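Local structure of FMN-dependent NADH:quinone oxidoreductase 1 (Bacillus anthracis, 3U7I) at residues K28-L31 and E32-E36; E77-K80 and V81-M85; A202-E205 and V206-A210. The protein probably uses FMN to reduce electrophilic quinones with NADH, and to cleave the azo bond of aromatic azo compounds to the corresponding amines. All blocks are in the same frame, centred on the assembly; numbering follows the deposited sequence.

Contact 1 of 3, residues K28-L31 and E32-E36; sequences KHFL and ESYKE
The side chains of Phe-30 and Tyr-34, one turn apart on helix 22-37, lie side by side and point the same way, and each ring turns one face to the other residue. Over that face of Phe-30 sits the Tyr-34 CB, 4.2 Å from the ring centroid and close to the ring normal, a CH-pi contact. The matching face of Tyr-34 meets the far end of its neighbour's ring, chiefly CZ: Phe-30 CZ stands 3.8 Å from Tyr-34 CG, offset toward the rim. The planes are nearly parallel, 19° apart, but slid so far that the rings barely overlap. Helix 22-37 is the connecting helix of the beta-alpha-beta unit that opens this flavodoxin-like fold, between strands 6-11 and 43-48, and the ring pair is its buried side. Both side chains have CG anti to the backbone N (chi1 167° for Phe-30), which explains their common direction. Phe-30 rests on Val-99 and Leu-145 of the sheet and on Val-206 of helix 195-214, while the Tyr-34 hydroxyl is hydrogen-bonded to Thr-7 OG1, giving the buried polar end a partner on strand 6-11.

Toward strand 43-48 the helix carries a different pair. The aliphatic part of Lys-35 crosses the Leu-31 side chain, with Lys-35 CE 3.6 Å from Leu-31 CG and also near both methyl groups; Ile-44 touches both residues. On another side of the helix, His-29 stacks on Tyr-203 and its NE2 is hydrogen-bonded to Glu-207 OE2, both partners on helix 195-214. Regular i to i+4 backbone bonds run beneath these groups. The backbone bond between Phe-30 and Tyr-34 is short and nearly straight: Tyr-34 N donates to Phe-30 O at 2.7 Å, with an N-H...O angle of 169°.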
loop_
_atom_site.group_PDB
_atom_site.type_symbol
_atom_site.label_atom_id
_atom_site.label_comp_id
_atom_site.label_asym_id
_atom_site.label_seq_id
_atom_site.Cartn_x
_atom_site.Cartn_y
_atom_site.Cartn_z
ATOM N N LYS C 28 1.539 14.796 18.321
ATOM C CA LYS C 28 1.509 15.070 19.755
ATOM C C LYS C 28 1.100 16.522 20.029
ATOM O O LYS C 28 0.387 16.816 20.996
ATOM C CB LYS C 28 2.858 14.737 20.392
ATOM C CG LYS C 28 3.169 13.243 20.424
ATOM C CD LYS C 28 4.683 13.000 20.374
ATOM C CE LYS C 28 5.164 12.142 21.534
ATOM N NZ LYS C 28 4.869 12.797 22.845
ATOM N N HIS C 29 1.531 17.425 19.156
ATOM C CA HIS C 29 1.103 18.815 19.232
ATOM C C HIS C 29 -0.404 18.905 18.979
ATOM O O HIS C 29 -1.118 19.589 19.717
ATOM C CB HIS C 29 1.871 19.671 18.225
ATOM C CG HIS C 29 1.706 21.146 18.433
ATOM N ND1 HIS C 29 2.381 21.839 19.414
ATOM C CD2 HIS C 29 0.941 22.058 17.785
ATOM C CE1 HIS C 29 2.037 23.114 19.362
ATOM N NE2 HIS C 29 1.160 23.272 18.386
ATOM N N PHE C 30 -0.879 18.207 17.942
ATOM C CA PHE C 30 -2.312 18.113 17.676
ATOM C C PHE C 30 -3.081 17.603 18.901
ATOM O O PHE C 30 -4.081 18.203 19.308
ATOM C CB PHE C 30 -2.619 17.217 16.463
ATOM C CG PHE C 30 -4.079 16.836 16.352
ATOM C CD1 PHE C 30 -5.004 17.718 15.805
ATOM C CD2 PHE C 30 -4.533 15.613 16.830
ATOM C CE1 PHE C 30 -6.353 17.374 15.720
ATOM C CE2 PHE C 30 -5.877 15.269 16.758
ATOM C CZ PHE C 30 -6.787 16.150 16.198
ATOM N N LEU C 31 -2.613 16.500 19.483
ATOM C CA LEU C 31 -3.357 15.841 20.553
ATOM C C LEU C 31 -3.479 16.714 21.799
ATOM O O LEU C 31 -4.535 16.757 22.441
ATOM C CB LEU C 31 -2.735 14.485 20.896
ATOM C CG LEU C 31 -3.576 13.582 21.808
ATOM C CD1 LEU C 31 -4.892 13.198 21.140
ATOM C CD2 LEU C 31 -2.793 12.338 22.210
ATOM N N GLU C 32 -2.399 17.411 22.134
ATOM C CA GLU C 32 -2.406 18.345 23.257
ATOM C C GLU C 32 -3.427 19.454 23.021
ATOM O O GLU C 32 -4.235 19.776 23.894
ATOM C CB GLU C 32 -1.012 18.939 23.449
ATOM C CG GLU C 32 -0.892 19.884 24.635
ATOM C CD GLU C 32 0.508 20.465 24.789
ATOM O OE1 GLU C 32 1.423 20.057 24.036
ATOM O OE2 GLU C 32 0.690 21.335 25.669
ATOM N N SER C 33 -3.388 20.024 21.822
ATOM C CA SER C 33 -4.320 21.070 21.407
ATOM C C SER C 33 -5.785 20.588 21.389
ATOM O O SER C 33 -6.687 21.258 21.918
ATOM C CB SER C 33 -3.904 21.595 20.027
ATOM O OG SER C 33 -4.733 22.656 19.597
ATOM N N TYR C 34 -6.005 19.423 20.784
ATOM C CA TYR C 34 -7.320 18.793 20.728
ATOM C C TYR C 34 -7.895 18.560 22.122
ATOM O O TYR C 34 -9.044 18.924 22.394
ATOM C CB TYR C 34 -7.197 17.463 19.992
ATOM C CG TYR C 34 -8.492 16.811 19.562
ATOM C CD1 TYR C 34 -9.416 17.492 18.769
ATOM C CD2 TYR C 34 -8.758 15.488 19.890
ATOM C CE1 TYR C 34 -10.599 16.876 18.340
ATOM C CE2 TYR C 34 -9.929 14.861 19.467
ATOM C CZ TYR C 34 -10.847 15.561 18.692
ATOM O OH TYR C 34 -12.005 14.935 18.277
ATOM N N LYS C 35 -7.096 17.950 23.000
ATOM C CA LYS C 35 -7.551 17.622 24.352
ATOM C C LYS C 35 -8.048 18.838 25.152
ATOM O O LYS C 35 -8.871 18.691 26.055
ATOM C CB LYS C 35 -6.463 16.872 25.127
ATOM C CG LYS C 35 -6.294 15.410 24.729
ATOM C CD LYS C 35 -5.356 14.696 25.699
ATOM C CE LYS C 35 -4.883 13.349 25.159
ATOM N NZ LYS C 35 -5.748 12.185 25.518
ATOM N N GLU C 36 -7.561 20.030 24.808
ATOM C CA GLU C 36 -7.993 21.269 25.466
ATOM C C GLU C 36 -9.381 21.708 25.032
ATOM O O GLU C 36 -10.072 22.418 25.765
ATOM C CB GLU C 36 -7.046 22.417 25.126
ATOM C CG GLU C 36 -5.688 22.363 25.778
ATOM C CD GLU C 36 -4.768 23.443 25.240
ATOM O OE1 GLU C 36 -5.283 24.476 24.750
ATOM O OE2 GLU C 36 -3.531 23.250 25.295
#

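Contact 2 of 3, residues E77-K80 and V81-M85; sequences EEQK and VTERM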
loop_
_atom_site.group_PDB
_atom_site.type_symbol
_atom_site.label_atom_id
_atom_site.label_comp_id
_atom_site.label_asym_id
_atom_site.label_seq_id
_atom_site.Cartn_x
_atom_site.Cartn_y
_atom_site.Cartn_z
ATOM N N GLU C 77 -7.196 -21.509 14.783
ATOM C CA GLU C 77 -6.427 -20.360 14.308
ATOM C C GLU C 77 -7.244 -19.418 13.411
ATOM O O GLU C 77 -7.056 -18.201 13.454
ATOM C CB GLU C 77 -5.127 -20.800 13.619
ATOM C CG GLU C 77 -5.113 -22.223 13.087
ATOM C CD GLU C 77 -3.874 -22.511 12.245
ATOM O OE1 GLU C 77 -3.050 -23.362 12.656
ATOM O OE2 GLU C 77 -3.724 -21.884 11.171
ATOM N N GLU C 78 -8.152 -19.977 12.615
ATOM C CA GLU C 78 -9.094 -19.165 11.842
ATOM C C GLU C 78 -10.030 -18.376 12.762
ATOM O O GLU C 78 -10.334 -17.211 12.507
ATOM C CB GLU C 78 -9.906 -20.044 10.892
ATOM C CG GLU C 78 -9.083 -20.612 9.761
ATOM C CD GLU C 78 -9.797 -21.715 9.022
ATOM O OE1 GLU C 78 -10.923 -22.071 9.432
ATOM O OE2 GLU C 78 -9.232 -22.234 8.029
ATOM N N GLN C 79 -10.488 -19.017 13.828
ATOM C CA GLN C 79 -11.332 -18.363 14.818
ATOM C C GLN C 79 -10.587 -17.199 15.484
ATOM O O GLN C 79 -11.105 -16.082 15.583
ATOM C CB GLN C 79 -11.779 -19.390 15.864
ATOM C CG GLN C 79 -12.584 -18.826 17.012
ATOM C CD GLN C 79 -12.618 -19.765 18.203
ATOM O OE1 GLN C 79 -12.462 -20.982 18.058
ATOM N NE2 GLN C 79 -12.813 -19.203 19.395
ATOM N N LYS C 80 -9.356 -17.466 15.915
ATOM C CA LYS C 80 -8.553 -16.492 16.648
ATOM C C LYS C 80 -8.211 -15.250 15.815
ATOM O O LYS C 80 -8.292 -14.122 16.312
ATOM C CB LYS C 80 -7.280 -17.155 17.183
ATOM C CG LYS C 80 -6.332 -16.220 17.913
ATOM C CD LYS C 80 -4.935 -16.830 17.996
ATOM C CE LYS C 80 -3.870 -15.782 18.320
ATOM N NZ LYS C 80 -2.477 -16.303 18.152
ATOM N N VAL C 81 -7.829 -15.444 14.555
ATOM C CA VAL C 81 -7.491 -14.296 13.711
ATOM C C VAL C 81 -8.719 -13.448 13.354
ATOM O O VAL C 81 -8.655 -12.219 13.428
ATOM C CB VAL C 81 -6.676 -14.684 12.440
ATOM C CG1 VAL C 81 -7.483 -15.607 11.534
ATOM C CG2 VAL C 81 -6.219 -13.425 11.688
ATOM N N THR C 82 -9.833 -14.096 13.001
ATOM C CA THR C 82 -11.075 -13.373 12.666
ATOM C C THR C 82 -11.699 -12.616 13.853
ATOM O O THR C 82 -12.337 -11.571 13.670
ATOM C CB THR C 82 -12.150 -14.287 11.989
ATOM O OG1 THR C 82 -12.396 -15.444 12.796
ATOM C CG2 THR C 82 -11.697 -14.724 10.591
ATOM N N GLU C 83 -11.520 -13.146 15.061
ATOM C CA GLU C 83 -11.961 -12.454 16.271
ATOM C C GLU C 83 -11.212 -11.133 16.453
ATOM O O GLU C 83 -11.810 -10.114 16.808
ATOM C CB GLU C 83 -11.790 -13.351 17.501
ATOM C CG GLU C 83 -12.922 -14.359 17.675
ATOM C CD GLU C 83 -12.581 -15.494 18.635
ATOM O OE1 GLU C 83 -11.619 -15.348 19.427
ATOM O OE2 GLU C 83 -13.279 -16.535 18.589
ATOM N N ARG C 84 -9.905 -11.151 16.196
ATOM C CA ARG C 84 -9.093 -9.937 16.249
ATOM C C ARG C 84 -9.456 -8.942 15.122
ATOM O O ARG C 84 -9.528 -7.726 15.354
ATOM C CB ARG C 84 -7.599 -10.295 16.221
ATOM C CG ARG C 84 -6.663 -9.100 16.187
ATOM C CD ARG C 84 -6.897 -8.156 17.361
ATOM N NE ARG C 84 -6.048 -6.974 17.236
ATOM C CZ ARG C 84 -6.307 -5.790 17.787
ATOM N NH1 ARG C 84 -7.409 -5.613 18.513
ATOM N NH2 ARG C 84 -5.469 -4.777 17.596
HETATM N N MSE C 85 -9.684 -9.448 13.909
HETATM C CA MSE C 85 -10.139 -8.587 12.814
HETATM C C MSE C 85 -11.486 -7.950 13.156
HETATM O O MSE C 85 -11.721 -6.773 12.866
HETATM C CB MSE C 85 -10.217 -9.367 11.499
HETATM C CG MSE C 85 -8.877 -9.923 11.069
HETATM SE SE MSE C 85 -8.956 -10.791 9.330
HETATM C CE MSE C 85 -8.444 -9.280 8.189
#
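Gln-79 and Glu-83 reach across one turn of helix 76-94 with amide and carboxylate planes inclined at 60°, so the flat ends meet askew. Gln-79 NE2 donates to Glu-83 OE2 at 2.8 Å, although the modelled place of this oxygen is less sure than the rest. The two chains start differently: Gln-79 sends CG anti to the backbone N (chi1 176°), whereas Glu-83 turns CG beside its own N (chi1 -81°), and the two extended chains converge.

Thr-82 works along the backbone instead. Its OG1 lies between the backbone N and the carbonyl carbon and folds back to donate to Glu-78 O at 2.7 Å. The same oxygen accepts Thr-82 N at 3.2 Å, so one residue grips it twice and the threonine hydroxyl is satisfied within the helix. Beside it, Val-81 CG1 lies 3.3 Å from Glu-77 O and is almost as near to Glu-78 O. Among the backbone bonds of this turn, that of Arg-84 N to Lys-80 O is weak, at 3.4 Å.

This part of helix 76-94 lies at the surface, with one side packed against helix 59-68: Glu-78 pairs there with Ser-63 and Lys-67, Thr-82 meets Ala-64, and Met-85, a selenomethionine, meets Val-61 and Trp-65. Val-81 and Arg-84 touch Pro-55 in the loop between strand 43-48 and helix 59-68.

Contact 3 of 3, residues A202-E205 and V206-A210; sequences AYKE and VEEAA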
loop_
_atom_site.group_PDB
_atom_site.type_symbol
_atom_site.label_atom_id
_atom_site.label_comp_id
_atom_site.label_asym_id
_atom_site.label_seq_id
_atom_site.Cartn_x
_atom_site.Cartn_y
_atom_site.Cartn_z
ATOM N N ALA C 202 3.462 23.076 10.443
ATOM C CA ALA C 202 2.576 21.945 10.712
ATOM C C ALA C 202 1.851 22.127 12.041
ATOM O O ALA C 202 0.657 21.848 12.144
ATOM C CB ALA C 202 3.355 20.656 10.715
ATOM N N TYR C 203 2.574 22.588 13.058
ATOM C CA TYR C 203 1.955 22.887 14.343
ATOM C C TYR C 203 0.764 23.829 14.172
ATOM O O TYR C 203 -0.291 23.614 14.769
ATOM C CB TYR C 203 2.960 23.514 15.310
ATOM C CG TYR C 203 4.017 22.566 15.839
ATOM C CD1 TYR C 203 3.877 21.185 15.718
ATOM C CD2 TYR C 203 5.157 23.055 16.473
ATOM C CE1 TYR C 203 4.852 20.319 16.208
ATOM C CE2 TYR C 203 6.131 22.203 16.963
ATOM C CZ TYR C 203 5.976 20.841 16.829
ATOM O OH TYR C 203 6.954 20.006 17.319
ATOM N N LYS C 204 0.926 24.870 13.358
ATOM C CA LYS C 204 -0.141 25.851 13.183
ATOM C C LYS C 204 -1.372 25.241 12.526
ATOM O O LYS C 204 -2.503 25.476 12.962
ATOM C CB LYS C 204 0.324 27.055 12.368
ATOM C CG LYS C 204 -0.690 28.198 12.369
ATOM C CD LYS C 204 -0.626 29.011 11.082
ATOM C CE LYS C 204 -1.818 29.953 10.956
ATOM N NZ LYS C 204 -1.953 30.501 9.569
ATOM N N GLU C 205 -1.151 24.461 11.475
ATOM C CA GLU C 205 -2.242 23.775 10.788
ATOM C C GLU C 205 -3.007 22.794 11.675
ATOM O O GLU C 205 -4.235 22.674 11.560
ATOM C CB GLU C 205 -1.716 23.018 9.573
ATOM C CG GLU C 205 -1.212 23.886 8.459
ATOM C CD GLU C 205 -1.076 23.099 7.175
ATOM O OE1 GLU C 205 0.012 23.153 6.561
ATOM O OE2 GLU C 205 -2.059 22.422 6.787
ATOM N N VAL C 206 -2.294 22.073 12.541
ATOM C CA VAL C 206 -2.965 21.084 13.386
ATOM C C VAL C 206 -3.657 21.724 14.588
ATOM O O VAL C 206 -4.554 21.121 15.187
ATOM C CB VAL C 206 -2.027 19.940 13.843
ATOM C CG1 VAL C 206 -1.639 19.065 12.648
ATOM C CG2 VAL C 206 -0.797 20.495 14.547
ATOM N N GLU C 207 -3.242 22.938 14.945
ATOM C CA GLU C 207 -4.003 23.735 15.905
ATOM C C GLU C 207 -5.346 24.124 15.293
ATOM O O GLU C 207 -6.397 23.935 15.901
ATOM C CB GLU C 207 -3.235 24.992 16.309
ATOM C CG GLU C 207 -2.025 24.732 17.164
ATOM C CD GLU C 207 -1.219 25.997 17.420
ATOM O OE1 GLU C 207 -1.745 27.104 17.161
ATOM O OE2 GLU C 207 -0.059 25.880 17.872
ATOM N N GLU C 208 -5.303 24.674 14.089
ATOM C CA GLU C 208 -6.516 25.032 13.370
ATOM C C GLU C 208 -7.427 23.821 13.147
ATOM O O GLU C 208 -8.650 23.945 13.217
ATOM C CB GLU C 208 -6.155 25.700 12.040
ATOM C CG GLU C 208 -5.431 27.029 12.208
ATOM C CD GLU C 208 -4.644 27.443 10.972
ATOM O OE1 GLU C 208 -4.020 26.566 10.329
ATOM O OE2 GLU C 208 -4.639 28.652 10.647
ATOM N N ALA C 209 -6.834 22.653 12.884
ATOM C CA ALA C 209 -7.595 21.409 12.719
ATOM C C ALA C 209 -8.238 20.960 14.029
ATOM O O ALA C 209 -9.365 20.462 14.039
ATOM C CB ALA C 209 -6.700 20.299 12.166
ATOM N N ALA C 210 -7.505 21.133 15.129
ATOM C CA ALA C 210 -8.000 20.809 16.465
ATOM C C ALA C 210 -9.227 21.652 16.825
ATOM O O ALA C 210 -10.220 21.125 17.330
ATOM C CB ALA C 210 -6.895 21.000 17.498
HETATM O O HOH W 1 -2.230 27.975 8.096
#
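Helix 195-214, the last helix of the flavodoxin-like fold, follows the edge strand 181-187, one of the two outermost, and packs beside helix 22-37; here its outer face carries a lysine-glutamate pair one turn apart. Lys-204 and Glu-208 form a salt bridge, with Lys-204 NZ 3.4 Å from Glu-208 OE2. The methylene next to the ammonium comes closer still, Lys-204 CE lying 3.1 Å from that oxygen, so the carboxylate meets the end of the chain from its flank. A water completes the link through the other carboxylate oxygen: it accepts from Lys-204 NZ and donates to Glu-208 OE1. Lys-204 is extended throughout, with CG anti to the backbone N (chi1 -170°), while Glu-208 keeps CG beside its N and leans back toward the preceding turn.

Other residues of the segments face helix 22-37, strand 181-187 or both. Ala-202 and Val-206 meet Val-26 of the helix and also the strand, where Ala-187 touches the former and Val-185 the latter. Tyr-203 and Glu-207 turn to helix 22-37, where His-29 is the partner of the Glu-207 carboxylate. Glu-207 CG is also 3.2 Å from Tyr-203 O, which accepts Glu-207 N at 3.0 Å. The Ala-202 side chain is about 6 Å from that of Val-22, a residue predicted to bind FMN, so this part of the helix passes near the probable cofactor site. Val-206 packs tightly on the preceding turn, its CG2 between its own backbone N and carbonyl carbon and 3.1 Å from Ala-202 O.

Overall arrangement
Contacts 1 and 3 lie on two helices that pack against each other beside the sheet. Their centres are 9 Å apart, both are partly buried, and helices 22-37 and 195-214 touch directly, with Ser-33 against Ala-210 as well as the histidine contacts. Contact 1 supplies aromatic rings to the sheet, whereas contact 3 offers small aliphatic residues inward and a water-linked charged pair outward. Contact 2 stands apart at the surface, 34 Å from contact 1 and 38 Å from contact 3 between centres, and on the opposite side of the chain's centre from contact 3. Its chemistry is correspondingly polar: a less certain amide-carboxylate bond and a threonine hydroxyl returned to the backbone.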